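Local coordinates for protein arabinogalactan endo-1,4-beta-galactosidase (Ignisphaera aggregans, PDB 7OSK) that probably hydrolyses the beta-1,4-galactosidic bonds of arabinogalactan internally, as a family 53 glycoside hydrolase, through the catalytic domain contained in this chain, at residues V230-G235 / A259-P264; T355-P360 / A376-N381; Q147-A152 / W198-A203; L79-K84 / K125-G130. All blocks are in the same frame, centred on the assembly; numbering follows the deposited sequence.

Interaction 1: residues V230-G235 / A259-P264; sequences VIHLAG and AISFYP
Ile231 and Leu233 bond to Ala259 and Ser261 in the ladder of two neighbouring parallel strands. Ala259 N donates to Ile231 O at 2.8 Å, and Leu233 N returns a bond to Ala259 O at 3.0 Å. Ser261 N then reaches Leu233 O (2.9 Å), while Gly235 N extends the pattern to Ser261 O at 3.2 Å, one residue past the end of strand 228-234. The His232 ring, with CG anti to the backbone N (chi1 -175°), swings over toward the second strand, where NE2 faces Ser261 OG, a hydrogen bond modelled too short to be relied on in detail. Ala259 O lies at the edge of the same ring, in its plane. Apolar packing is modest, the main pair being Val230 CG1 against Ala259 CB at 3.4 Å. His232, Ala234, Ala259 and Ser261 turn to one face of the sheet, and Leu233 and Ile260 to the other. The axes of the short strand segments run at 24° to each other, 4.7 Å apart at closest approach. These are adjacent staves of the eight-stranded TIM barrel, joined by a beta-alpha-beta crossover through helix 238-250. Leu233 and Ile260 pack under that helix at Tyr241, whereas Ser261 OG also bonds Glu191, and strand 287-293 continues the sheet beyond strand 257-261.

Interaction 2: residues T355-P360 / A376-N381; sequences TWIPYP and ALFDFN
Ile357 and Pro358 pack against Phe378 and Phe380 in an apolar contact between two parts of the long loop that follows the last barrel strand. In the first pair, the CG2 methyl of Ile357 lies 3.6 Å from Phe378 CB, the two side chains crossing at a slant. That methyl stands beside the backbone N because CG1 takes the place between N and the carbonyl carbon (chi1 59°), and it also nears the carbonyl oxygen of Asp379. The second pair is a proline ring against the start of a phenylalanine: Pro358 CG sits 3.5 Å from Phe380 CA and 3.7 Å from Phe380 CB, touching the base of the side chain and the nearer part of the ring. Ala376 CB also rests near the carbonyl oxygen Trp356 O, at 3.9 Å.

The two segments share no hydrogen bond; their polar groups bond within their own segment or to other residues. Trp356 is the centre of an inverse gamma turn, closed by Ile357 N to Thr355 O at 2.8 Å, which folds the chain just before the packed Ile357 and Pro358. The carbonyl oxygen of the turn's central residue, Trp356 O, accepts from Asn370 ND2, and Phe380 packs on Glu373. Both Asn370 and Glu373 are ligands of the calcium ion, so the contact adjoins the metal site, two of whose ligands lie in the same loop. Phe378 packs against Leu79, Ile82 and Leu83 of helix 79-85, Ile357 meets helix 59-65, and Leu377 lies on helix 324-342.

Interaction 3: residues Q147-A152 / W198-A203; sequences QSKPKA and WPDGSA
Gln147 and Lys149 meet Trp198 and Asp200 in a surface contact between two barrel loops, one leading from strand 130-135 to helix 158-178 and the other from strand 185-188 to helix 206-223. Its centre is the indole of Trp198. Gln147 CB comes down on one face, 3.6 Å from the centroid of the five-membered ring and only 8° off its normal, a CH-pi contact; CG follows over the CE2-CZ2 part of the indole. A bend at chi2 (-81°) then leads the amide of Gln147 off the ring, and its NE2 bonds Asn190 O. Trp198 is anchored by its backbone too, with its N donating to Gln147 O at 3.0 Å. Its indole NE1 is held by Asn194 O within its own loop.

Lys149 runs past the carbonyl of Trp198, its CG 3.3 Å from Trp198 O. The chain bends at chi3, and NZ ends 3.5 Å from Asp200 OD1 in a weak salt bridge; the stronger partner of NZ is Ala154 O. A water accepts from Lys149 N at 2.8 Å and makes a long, weak bond to Trp198 O. The peptide bond between Trp198 and Pro199 is cis. Both segments belong to beta-to-alpha loops of the TIM barrel, after its third and fourth strands, at the C-terminal ends of the strands where the active site of this fold lies.

Interaction 4: residues L79-K84 / K125-G130; sequences LLDILK and KAKGFG
Phe129 presents its ring between Lys84 and Leu80, one on each face. Lys84 CD lies over one face at 4.0 Å from the ring centroid, offset toward the rim, in a CH-pi contact. The chain continues antiparallel to the phenylalanine side chain, bringing NZ above the same face at 4.9 Å from the centroid and 13° off the normal, a cation-pi contact. With CG anti to the backbone N and a bend at chi2 (60°), the lysine is laid along the ring. Leu80 CD2 approaches the opposite face near its rim. The CZ end of the Phe129 ring faces Leu80 O and Lys84 CB, the latter at 3.5 Å.

Lys127 packs beside it. Its CD rests on Leu80 CB at 3.7 Å, and its CE passes Asp81 OD1, the two side chains roughly perpendicular. Lys127 NZ and Asp81 OD1, 4.3 Å apart, lie beyond a salt bridge; NZ has a long, weak ion pair with Asp78.

Gly128, with positive phi, is the C-prime residue of a Schellman motif that ends helix 114-126 and turns the chain toward Phe129. The contact thus joins helix 79-85 to the turn between helix 114-126 and strand 130-135; Leu80 and Phe129 both touch Ala124 of that helix and Ile91 of strand 90-95.

Along the chain the order is interaction 4, interaction 3, interaction 1, interaction 2, all within a single TIM-barrel domain of glycoside hydrolase family 53. Interaction 1 belongs to the barrel wall, its centre about 9 Å from the centre of the chain; the centres of the others lie about 17 to 20 Å from it. Interactions 2 and 4, with centres about 18 Å apart, meet where Phe378 CZ lies 3.5 Å from Leu79 CD1. This brings the C-terminal loop, with its calcium ligands, against early helix 79-85, packing the start and end of the barrel together. Interaction 3 is far from both, its centre about 20 Å from that of interaction 1.

Interaction 1: residues V230-G235 / A259-P264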
loop_
_atom_site.group_PDB
_atom_site.type_symbol
_atom_site.label_atom_id
_atom_site.label_comp_id
_atom_site.label_asym_id
_atom_site.label_seq_id
_atom_site.Cartn_x
_atom_site.Cartn_y
_atom_site.Cartn_z
ATOM N N VAL A 230 -1.644 11.679 -2.396
ATOM C CA VAL A 230 -2.493 10.726 -1.692
ATOM C C VAL A 230 -2.332 10.855 -0.183
ATOM O O VAL A 230 -1.237 10.687 0.354
ATOM C CB VAL A 230 -2.174 9.278 -2.106
ATOM C CG1 VAL A 230 -3.120 8.304 -1.424
ATOM C CG2 VAL A 230 -2.247 9.126 -3.618
ATOM N N ILE A 231 -3.437 11.161 0.489
ATOM C CA ILE A 231 -3.490 11.168 1.944
ATOM C C ILE A 231 -4.049 9.831 2.416
ATOM O O ILE A 231 -5.211 9.507 2.161
ATOM C CB ILE A 231 -4.355 12.330 2.475
ATOM C CG1 ILE A 231 -3.715 13.679 2.127
ATOM C CG2 ILE A 231 -4.561 12.214 3.982
ATOM C CD1 ILE A 231 -2.336 13.906 2.738
ATOM N N HIS A 232 -3.211 9.064 3.107
ATOM C CA HIS A 232 -3.551 7.700 3.499
ATOM C C HIS A 232 -3.964 7.628 4.963
ATOM O O HIS A 232 -3.258 8.119 5.844
ATOM C CB HIS A 232 -2.358 6.775 3.237
ATOM C CG HIS A 232 -2.641 5.329 3.488
ATOM N ND1 HIS A 232 -1.639 4.384 3.602
ATOM C CD2 HIS A 232 -3.804 4.652 3.640
ATOM C CE1 HIS A 232 -2.172 3.201 3.816
ATOM N NE2 HIS A 232 -3.489 3.333 3.846
ATOM N N LEU A 233 -5.121 7.017 5.207
ATOM C CA LEU A 233 -5.621 6.808 6.561
ATOM C C LEU A 233 -5.973 5.343 6.779
ATOM O O LEU A 233 -6.280 4.624 5.830
ATOM C CB LEU A 233 -6.844 7.686 6.827
ATOM C CG LEU A 233 -6.613 9.198 6.857
ATOM C CD1 LEU A 233 -7.927 9.911 7.129
ATOM C CD2 LEU A 233 -5.573 9.580 7.899
ATOM N N ALA A 234 -5.929 4.914 8.037
ATOM C CA ALA A 234 -6.234 3.533 8.399
ATOM C C ALA A 234 -7.553 3.433 9.163
ATOM O O ALA A 234 -7.881 4.293 9.986
ATOM C CB ALA A 234 -5.103 2.947 9.224
ATOM N N GLY A 235 -8.301 2.370 8.887
ATOM C CA GLY A 235 -9.587 2.147 9.520
ATOM C C GLY A 235 -10.729 2.657 8.666
ATOM O O GLY A 235 -10.508 3.219 7.591
ATOM N N ALA A 259 -6.864 7.865 0.577
ATOM C CA ALA A 259 -6.553 6.442 0.574
ATOM C C ALA A 259 -6.980 5.783 1.881
ATOM O O ALA A 259 -6.951 6.409 2.943
ATOM C CB ALA A 259 -5.078 6.228 0.331
ATOM N N ILE A 260 -7.368 4.514 1.789
ATOM C CA ILE A 260 -7.895 3.770 2.927
ATOM C C ILE A 260 -7.153 2.452 3.121
ATOM O O ILE A 260 -6.886 1.733 2.158
ATOM C CB ILE A 260 -9.400 3.469 2.741
ATOM C CG1 ILE A 260 -10.198 4.770 2.637
ATOM C CG2 ILE A 260 -9.937 2.633 3.898
ATOM C CD1 ILE A 260 -11.545 4.602 1.963
ATOM N N SER A 261 -6.817 2.146 4.372
ATOM C CA SER A 261 -6.359 0.810 4.739
ATOM C C SER A 261 -7.529 0.052 5.332
ATOM O O SER A 261 -7.967 0.360 6.437
ATOM C CB SER A 261 -5.206 0.860 5.745
ATOM O OG SER A 261 -4.032 1.391 5.164
ATOM N N PHE A 262 -8.041 -0.930 4.594
ATOM C CA PHE A 262 -9.154 -1.734 5.082
ATOM C C PHE A 262 -8.814 -3.217 5.157
ATOM O O PHE A 262 -8.804 -3.923 4.148
ATOM C CB PHE A 262 -10.392 -1.546 4.209
ATOM C CG PHE A 262 -11.587 -2.306 4.707
ATOM C CD1 PHE A 262 -12.136 -2.013 5.943
ATOM C CD2 PHE A 262 -12.147 -3.324 3.957
ATOM C CE1 PHE A 262 -13.228 -2.712 6.415
ATOM C CE2 PHE A 262 -13.241 -4.026 4.429
ATOM C CZ PHE A 262 -13.779 -3.720 5.660
ATOM N N TYR A 263 -8.524 -3.666 6.373
ATOM C CA TYR A 263 -8.413 -5.080 6.695
ATOM C C TYR A 263 -9.657 -5.473 7.495
ATOM O O TYR A 263 -9.803 -5.051 8.644
ATOM C CB TYR A 263 -7.141 -5.365 7.494
ATOM C CG TYR A 263 -5.866 -5.019 6.752
ATOM C CD1 TYR A 263 -5.369 -5.853 5.759
ATOM C CD2 TYR A 263 -5.160 -3.858 7.046
ATOM C CE1 TYR A 263 -4.209 -5.543 5.080
ATOM C CE2 TYR A 263 -3.998 -3.540 6.374
ATOM C CZ TYR A 263 -3.527 -4.385 5.393
ATOM O OH TYR A 263 -2.368 -4.065 4.724
ATOM N N PRO A 264 -10.565 -6.263 6.889
ATOM C CA PRO A 264 -11.854 -6.567 7.527
ATOM C C PRO A 264 -11.729 -7.139 8.937
ATOM O O PRO A 264 -12.569 -6.861 9.793
ATOM C CB PRO A 264 -12.474 -7.609 6.588
ATOM C CG PRO A 264 -11.808 -7.408 5.290
ATOM C CD PRO A 264 -10.416 -6.973 5.605
#

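Interaction 2: residues T355-P360 / A376-N381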
loop_
_atom_site.group_PDB
_atom_site.type_symbol
_atom_site.label_atom_id
_atom_site.label_comp_id
_atom_site.label_asym_id
_atom_site.label_seq_id
_atom_site.Cartn_x
_atom_site.Cartn_y
_atom_site.Cartn_z
ATOM N N THR A 355 2.808 -10.250 -2.969
ATOM C CA THR A 355 3.974 -10.977 -3.460
ATOM C C THR A 355 4.843 -11.500 -2.324
ATOM O O THR A 355 5.936 -12.014 -2.556
ATOM C CB THR A 355 4.840 -10.081 -4.366
ATOM O OG1 THR A 355 5.405 -9.016 -3.589
ATOM C CG2 THR A 355 4.005 -9.498 -5.494
ATOM N N TRP A 356 4.357 -11.372 -1.094
ATOM C CA TRP A 356 5.161 -11.727 0.068
ATOM C C TRP A 356 5.132 -13.236 0.316
ATOM O O TRP A 356 4.500 -13.717 1.257
ATOM C CB TRP A 356 4.674 -10.959 1.301
ATOM C CG TRP A 356 5.729 -10.768 2.347
ATOM C CD1 TRP A 356 6.982 -11.308 2.361
ATOM C CD2 TRP A 356 5.626 -9.967 3.530
ATOM N NE1 TRP A 356 7.663 -10.897 3.480
ATOM C CE2 TRP A 356 6.852 -10.073 4.214
ATOM C CE3 TRP A 356 4.613 -9.172 4.077
ATOM C CZ2 TRP A 356 7.095 -9.416 5.416
ATOM C CZ3 TRP A 356 4.856 -8.520 5.272
ATOM C CH2 TRP A 356 6.087 -8.645 5.928
ATOM N N ILE A 357 5.826 -13.974 -0.545
ATOM C CA ILE A 357 5.911 -15.424 -0.425
ATOM C C ILE A 357 6.962 -15.807 0.618
ATOM O O ILE A 357 7.872 -15.027 0.895
ATOM C CB ILE A 357 6.255 -16.075 -1.782
ATOM C CG1 ILE A 357 7.596 -15.556 -2.311
ATOM C CG2 ILE A 357 5.154 -15.789 -2.795
ATOM C CD1 ILE A 357 8.196 -16.423 -3.395
ATOM N N PRO A 358 6.841 -17.011 1.203
ATOM C CA PRO A 358 7.828 -17.413 2.207
ATOM C C PRO A 358 9.172 -17.741 1.576
ATOM O O PRO A 358 9.236 -18.570 0.668
ATOM C CB PRO A 358 7.196 -18.655 2.840
ATOM C CG PRO A 358 6.357 -19.230 1.764
ATOM C CD PRO A 358 5.836 -18.064 0.970
ATOM N N TYR A 359 10.229 -17.091 2.050
ATOM C CA TYR A 359 11.571 -17.357 1.554
ATOM C C TYR A 359 12.601 -17.017 2.627
ATOM O O TYR A 359 12.459 -16.010 3.319
ATOM C CB TYR A 359 11.851 -16.554 0.285
ATOM C CG TYR A 359 12.950 -17.150 -0.571
ATOM C CD1 TYR A 359 12.659 -18.088 -1.551
ATOM C CD2 TYR A 359 14.278 -16.783 -0.389
ATOM C CE1 TYR A 359 13.659 -18.642 -2.330
ATOM C CE2 TYR A 359 15.284 -17.329 -1.167
ATOM C CZ TYR A 359 14.966 -18.258 -2.136
ATOM O OH TYR A 359 15.960 -18.811 -2.914
ATOM N N PRO A 360 13.635 -17.861 2.782
ATOM C CA PRO A 360 14.694 -17.544 3.745
ATOM C C PRO A 360 15.331 -16.182 3.487
ATOM O O PRO A 360 15.844 -15.940 2.391
ATOM C CB PRO A 360 15.708 -18.672 3.531
ATOM C CG PRO A 360 14.902 -19.805 3.030
ATOM C CD PRO A 360 13.831 -19.192 2.179
ATOM N N ALA A 376 -0.888 -13.714 1.022
ATOM C CA ALA A 376 -0.368 -13.346 -0.290
ATOM C C ALA A 376 -1.278 -13.903 -1.378
ATOM O O ALA A 376 -2.186 -14.678 -1.092
ATOM C CB ALA A 376 1.054 -13.857 -0.466
ATOM N N LEU A 377 -1.040 -13.494 -2.621
ATOM C CA LEU A 377 -1.805 -14.010 -3.755
ATOM C C LEU A 377 -1.040 -15.131 -4.461
ATOM O O LEU A 377 -1.453 -15.609 -5.519
ATOM C CB LEU A 377 -2.133 -12.880 -4.735
ATOM C CG LEU A 377 -3.079 -11.800 -4.196
ATOM C CD1 LEU A 377 -3.209 -10.644 -5.177
ATOM C CD2 LEU A 377 -4.451 -12.383 -3.893
ATOM N N PHE A 378 0.075 -15.542 -3.859
ATOM C CA PHE A 378 0.857 -16.686 -4.318
ATOM C C PHE A 378 0.979 -17.680 -3.168
ATOM O O PHE A 378 0.963 -17.278 -2.004
ATOM C CB PHE A 378 2.248 -16.250 -4.788
ATOM C CG PHE A 378 2.232 -15.321 -5.966
ATOM C CD1 PHE A 378 1.979 -13.971 -5.796
ATOM C CD2 PHE A 378 2.489 -15.793 -7.243
ATOM C CE1 PHE A 378 1.969 -13.110 -6.879
ATOM C CE2 PHE A 378 2.481 -14.937 -8.331
ATOM C CZ PHE A 378 2.221 -13.594 -8.147
ATOM N N ASP A 379 1.103 -18.968 -3.479
ATOM C CA ASP A 379 1.258 -19.969 -2.427
ATOM C C ASP A 379 2.711 -20.035 -1.959
ATOM O O ASP A 379 3.556 -19.265 -2.418
ATOM C CB ASP A 379 0.772 -21.351 -2.893
ATOM C CG ASP A 379 1.533 -21.885 -4.100
ATOM O OD1 ASP A 379 2.737 -21.588 -4.260
ATOM O OD2 ASP A 379 0.912 -22.629 -4.888
ATOM N N PHE A 380 2.992 -20.963 -1.051
ATOM C CA PHE A 380 4.311 -21.066 -0.437
ATOM C C PHE A 380 5.374 -21.446 -1.461
ATOM O O PHE A 380 6.545 -21.095 -1.314
ATOM C CB PHE A 380 4.283 -22.089 0.701
ATOM C CG PHE A 380 3.191 -21.843 1.708
ATOM C CD1 PHE A 380 2.687 -20.568 1.903
ATOM C CD2 PHE A 380 2.665 -22.884 2.455
ATOM C CE1 PHE A 380 1.682 -20.336 2.822
ATOM C CE2 PHE A 380 1.660 -22.656 3.381
ATOM C CZ PHE A 380 1.169 -21.381 3.562
ATOM N N ASN A 381 4.959 -22.159 -2.501
ATOM C CA ASN A 381 5.870 -22.565 -3.562
ATOM C C ASN A 381 6.040 -21.469 -4.613
ATOM O O ASN A 381 6.680 -21.677 -5.644
ATOM C CB ASN A 381 5.372 -23.854 -4.215
ATOM C CG ASN A 381 5.257 -24.999 -3.224
ATOM O OD1 ASN A 381 6.088 -25.143 -2.326
ATOM N ND2 ASN A 381 4.220 -25.815 -3.380
#

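Interaction 3: residues Q147-A152 / W198-A203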
loop_
_atom_site.group_PDB
_atom_site.type_symbol
_atom_site.label_atom_id
_atom_site.label_comp_id
_atom_site.label_asym_id
_atom_site.label_seq_id
_atom_site.Cartn_x
_atom_site.Cartn_y
_atom_site.Cartn_z
ATOM N N GLN A 147 5.700 6.256 14.154
ATOM C CA GLN A 147 6.071 7.159 13.068
ATOM C C GLN A 147 7.455 7.737 13.339
ATOM O O GLN A 147 7.611 8.944 13.519
ATOM C CB GLN A 147 5.045 8.287 12.917
ATOM C CG GLN A 147 3.666 7.836 12.449
ATOM C CD GLN A 147 3.584 7.622 10.945
ATOM O OE1 GLN A 147 4.454 8.059 10.191
ATOM N NE2 GLN A 147 2.531 6.947 10.501
ATOM N N SER A 148 8.456 6.865 13.373
ATOM C CA SER A 148 9.810 7.274 13.724
ATOM C C SER A 148 10.418 8.192 12.673
ATOM O O SER A 148 10.432 7.867 11.483
ATOM C CB SER A 148 10.709 6.049 13.908
ATOM O OG SER A 148 10.268 5.250 14.990
ATOM N N LYS A 149 10.917 9.344 13.112
ATOM C CA LYS A 149 11.708 10.198 12.238
ATOM C C LYS A 149 12.963 9.433 11.847
ATOM O O LYS A 149 13.551 8.757 12.691
ATOM C CB LYS A 149 12.075 11.517 12.923
ATOM C CG LYS A 149 10.882 12.386 13.279
ATOM C CD LYS A 149 11.302 13.761 13.785
ATOM C CE LYS A 149 12.001 13.694 15.133
ATOM N NZ LYS A 149 12.328 15.052 15.652
ATOM N N PRO A 150 13.374 9.519 10.570
ATOM C CA PRO A 150 14.610 8.842 10.159
ATOM C C PRO A 150 15.793 9.211 11.055
ATOM O O PRO A 150 15.779 10.279 11.669
ATOM C CB PRO A 150 14.817 9.336 8.724
ATOM C CG PRO A 150 13.441 9.643 8.238
ATOM C CD PRO A 150 12.689 10.156 9.430
ATOM N N LYS A 151 16.787 8.329 11.134
ATOM C CA LYS A 151 17.911 8.499 12.053
ATOM C C LYS A 151 18.601 9.851 11.913
ATOM O O LYS A 151 19.050 10.428 12.904
ATOM C CB LYS A 151 18.939 7.386 11.838
ATOM C CG LYS A 151 18.481 6.019 12.322
ATOM C CD LYS A 151 19.496 4.939 11.986
ATOM C CE LYS A 151 19.256 4.326 10.616
ATOM N NZ LYS A 151 19.501 5.250 9.474
ATOM N N ALA A 152 18.678 10.356 10.686
ATOM C CA ALA A 152 19.386 11.602 10.415
ATOM C C ALA A 152 18.496 12.825 10.624
ATOM O O ALA A 152 18.981 13.955 10.636
ATOM C CB ALA A 152 19.936 11.592 9.002
ATOM N N TRP A 198 7.023 11.798 14.321
ATOM C CA TRP A 198 6.777 12.141 15.718
ATOM C C TRP A 198 8.035 12.653 16.419
ATOM O O TRP A 198 9.144 12.229 16.093
ATOM C CB TRP A 198 6.236 10.931 16.479
ATOM C CG TRP A 198 4.871 10.501 16.046
ATOM C CD1 TRP A 198 3.989 11.216 15.296
ATOM C CD2 TRP A 198 4.233 9.253 16.334
ATOM N NE1 TRP A 198 2.836 10.493 15.100
ATOM C CE2 TRP A 198 2.963 9.283 15.728
ATOM C CE3 TRP A 198 4.614 8.112 17.046
ATOM C CZ2 TRP A 198 2.072 8.219 15.810
ATOM C CZ3 TRP A 198 3.726 7.058 17.128
ATOM C CH2 TRP A 198 2.471 7.118 16.513
ATOM N N PRO A 199 7.870 13.567 17.392
ATOM C CA PRO A 199 6.610 14.184 17.821
ATOM C C PRO A 199 6.264 15.458 17.047
ATOM O O PRO A 199 5.161 15.978 17.205
ATOM C CB PRO A 199 6.873 14.501 19.293
ATOM C CG PRO A 199 8.329 14.796 19.344
ATOM C CD PRO A 199 8.985 13.952 18.276
ATOM N N ASP A 200 7.189 15.939 16.217
ATOM C CA ASP A 200 7.042 17.239 15.556
ATOM C C ASP A 200 5.814 17.344 14.648
ATOM O O ASP A 200 5.274 18.437 14.454
ATOM C CB ASP A 200 8.296 17.554 14.742
ATOM C CG ASP A 200 9.491 17.885 15.617
ATOM O OD1 ASP A 200 9.726 17.154 16.604
ATOM O OD2 ASP A 200 10.189 18.882 15.323
ATOM N N GLY A 201 5.390 16.216 14.086
ATOM C CA GLY A 201 4.203 16.170 13.249
ATOM C C GLY A 201 3.192 15.184 13.802
ATOM O O GLY A 201 2.585 14.413 13.057
ATOM N N SER A 202 3.005 15.217 15.117
ATOM C CA SER A 202 2.205 14.213 15.807
ATOM C C SER A 202 0.716 14.530 15.833
ATOM O O SER A 202 0.029 14.167 16.788
ATOM C CB SER A 202 2.707 14.049 17.245
ATOM O OG SER A 202 1.874 13.174 17.983
ATOM N N ALA A 203 0.222 15.210 14.801
ATOM C CA ALA A 203 -1.199 15.563 14.695
ATOM C C ALA A 203 -1.660 16.487 15.830
ATOM O O ALA A 203 -2.373 17.463 15.585
ATOM C CB ALA A 203 -2.060 14.301 14.653
HETATM O O HOH W 1 11.107 9.368 15.894
#

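Interaction 4: residues L79-K84 / K125-G130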
loop_
_atom_site.group_PDB
_atom_site.type_symbol
_atom_site.label_atom_id
_atom_site.label_comp_id
_atom_site.label_asym_id
_atom_site.label_seq_id
_atom_site.Cartn_x
_atom_site.Cartn_y
_atom_site.Cartn_z
ATOM N N LEU A 79 7.591 -11.935 -12.547
ATOM C CA LEU A 79 6.483 -11.623 -11.646
ATOM C C LEU A 79 5.518 -10.605 -12.246
ATOM O O LEU A 79 4.303 -10.799 -12.213
ATOM C CB LEU A 79 7.019 -11.100 -10.311
ATOM C CG LEU A 79 5.991 -10.505 -9.345
ATOM C CD1 LEU A 79 4.939 -11.531 -8.956
ATOM C CD2 LEU A 79 6.685 -9.958 -8.116
ATOM N N LEU A 80 6.061 -9.524 -12.793
ATOM C CA LEU A 80 5.237 -8.461 -13.354
ATOM C C LEU A 80 4.402 -8.964 -14.526
ATOM O O LEU A 80 3.298 -8.478 -14.761
ATOM C CB LEU A 80 6.109 -7.283 -13.794
ATOM C CG LEU A 80 6.718 -6.440 -12.672
ATOM C CD1 LEU A 80 7.690 -5.425 -13.246
ATOM C CD2 LEU A 80 5.632 -5.742 -11.859
ATOM N N ASP A 81 4.928 -9.938 -15.262
ATOM C CA ASP A 81 4.176 -10.544 -16.353
ATOM C C ASP A 81 3.016 -11.366 -15.798
ATOM O O ASP A 81 1.930 -11.382 -16.374
ATOM C CB ASP A 81 5.078 -11.425 -17.224
ATOM C CG ASP A 81 6.044 -10.619 -18.072
ATOM O OD1 ASP A 81 5.710 -9.472 -18.432
ATOM O OD2 ASP A 81 7.135 -11.138 -18.385
ATOM N N ILE A 82 3.248 -12.041 -14.675
ATOM C CA ILE A 82 2.204 -12.840 -14.044
ATOM C C ILE A 82 1.081 -11.933 -13.548
ATOM O O ILE A 82 -0.098 -12.256 -13.690
ATOM C CB ILE A 82 2.750 -13.672 -12.866
ATOM C CG1 ILE A 82 3.860 -14.610 -13.349
ATOM C CG2 ILE A 82 1.623 -14.477 -12.211
ATOM C CD1 ILE A 82 4.535 -15.401 -12.240
ATOM N N LEU A 83 1.452 -10.799 -12.965
ATOM C CA LEU A 83 0.469 -9.858 -12.447
ATOM C C LEU A 83 -0.338 -9.223 -13.573
ATOM O O LEU A 83 -1.560 -9.093 -13.474
ATOM C CB LEU A 83 1.155 -8.769 -11.620
ATOM C CG LEU A 83 1.855 -9.232 -10.339
ATOM C CD1 LEU A 83 2.506 -8.052 -9.631
ATOM C CD2 LEU A 83 0.881 -9.941 -9.406
ATOM N N LYS A 84 0.345 -8.832 -14.644
ATOM C CA LYS A 84 -0.310 -8.143 -15.750
ATOM C C LYS A 84 -1.344 -9.043 -16.416
ATOM O O LYS A 84 -2.470 -8.615 -16.674
ATOM C CB LYS A 84 0.719 -7.672 -16.784
ATOM C CG LYS A 84 0.196 -6.616 -17.763
ATOM C CD LYS A 84 -0.281 -5.347 -17.048
ATOM C CE LYS A 84 -0.775 -4.294 -18.027
ATOM N NZ LYS A 84 -1.342 -3.112 -17.318
ATOM N N LYS A 125 6.714 0.337 -14.798
ATOM C CA LYS A 125 6.220 1.401 -15.662
ATOM C C LYS A 125 6.593 1.111 -17.112
ATOM O O LYS A 125 5.910 1.541 -18.040
ATOM C CB LYS A 125 6.776 2.758 -15.228
ATOM C CG LYS A 125 5.894 3.936 -15.633
ATOM C CD LYS A 125 6.482 5.273 -15.199
ATOM C CE LYS A 125 7.696 5.651 -16.038
ATOM N NZ LYS A 125 8.282 6.964 -15.633
ATOM N N ALA A 126 7.684 0.375 -17.296
ATOM C CA ALA A 126 8.101 -0.049 -18.626
ATOM C C ALA A 126 7.148 -1.109 -19.170
ATOM O O ALA A 126 6.987 -1.248 -20.384
ATOM C CB ALA A 126 9.523 -0.579 -18.591
ATOM N N LYS A 127 6.521 -1.851 -18.262
ATOM C CA LYS A 127 5.577 -2.901 -18.634
ATOM C C LYS A 127 4.126 -2.408 -18.585
ATOM O O LYS A 127 3.190 -3.206 -18.545
ATOM C CB LYS A 127 5.760 -4.119 -17.722
ATOM C CG LYS A 127 6.946 -5.002 -18.106
ATOM C CD LYS A 127 7.102 -6.182 -17.157
ATOM C CE LYS A 127 7.869 -7.329 -17.802
ATOM N NZ LYS A 127 9.245 -6.950 -18.222
ATOM N N GLY A 128 3.949 -1.088 -18.587
ATOM C CA GLY A 128 2.630 -0.488 -18.706
ATOM C C GLY A 128 1.920 -0.192 -17.396
ATOM O O GLY A 128 0.874 0.454 -17.396
ATOM N N PHE A 129 2.478 -0.657 -16.282
ATOM C CA PHE A 129 1.845 -0.473 -14.976
ATOM C C PHE A 129 1.828 0.989 -14.535
ATOM O O PHE A 129 2.679 1.784 -14.941
ATOM C CB PHE A 129 2.562 -1.300 -13.906
ATOM C CG PHE A 129 2.398 -2.785 -14.062
ATOM C CD1 PHE A 129 3.276 -3.515 -14.845
ATOM C CD2 PHE A 129 1.377 -3.453 -13.407
ATOM C CE1 PHE A 129 3.132 -4.883 -14.980
ATOM C CE2 PHE A 129 1.230 -4.820 -13.538
ATOM C CZ PHE A 129 2.109 -5.535 -14.323
ATOM N N GLY A 130 0.849 1.327 -13.700
ATOM C CA GLY A 130 0.848 2.589 -12.982
ATOM C C GLY A 130 1.580 2.399 -11.667
ATOM O O GLY A 130 1.582 1.297 -11.119
#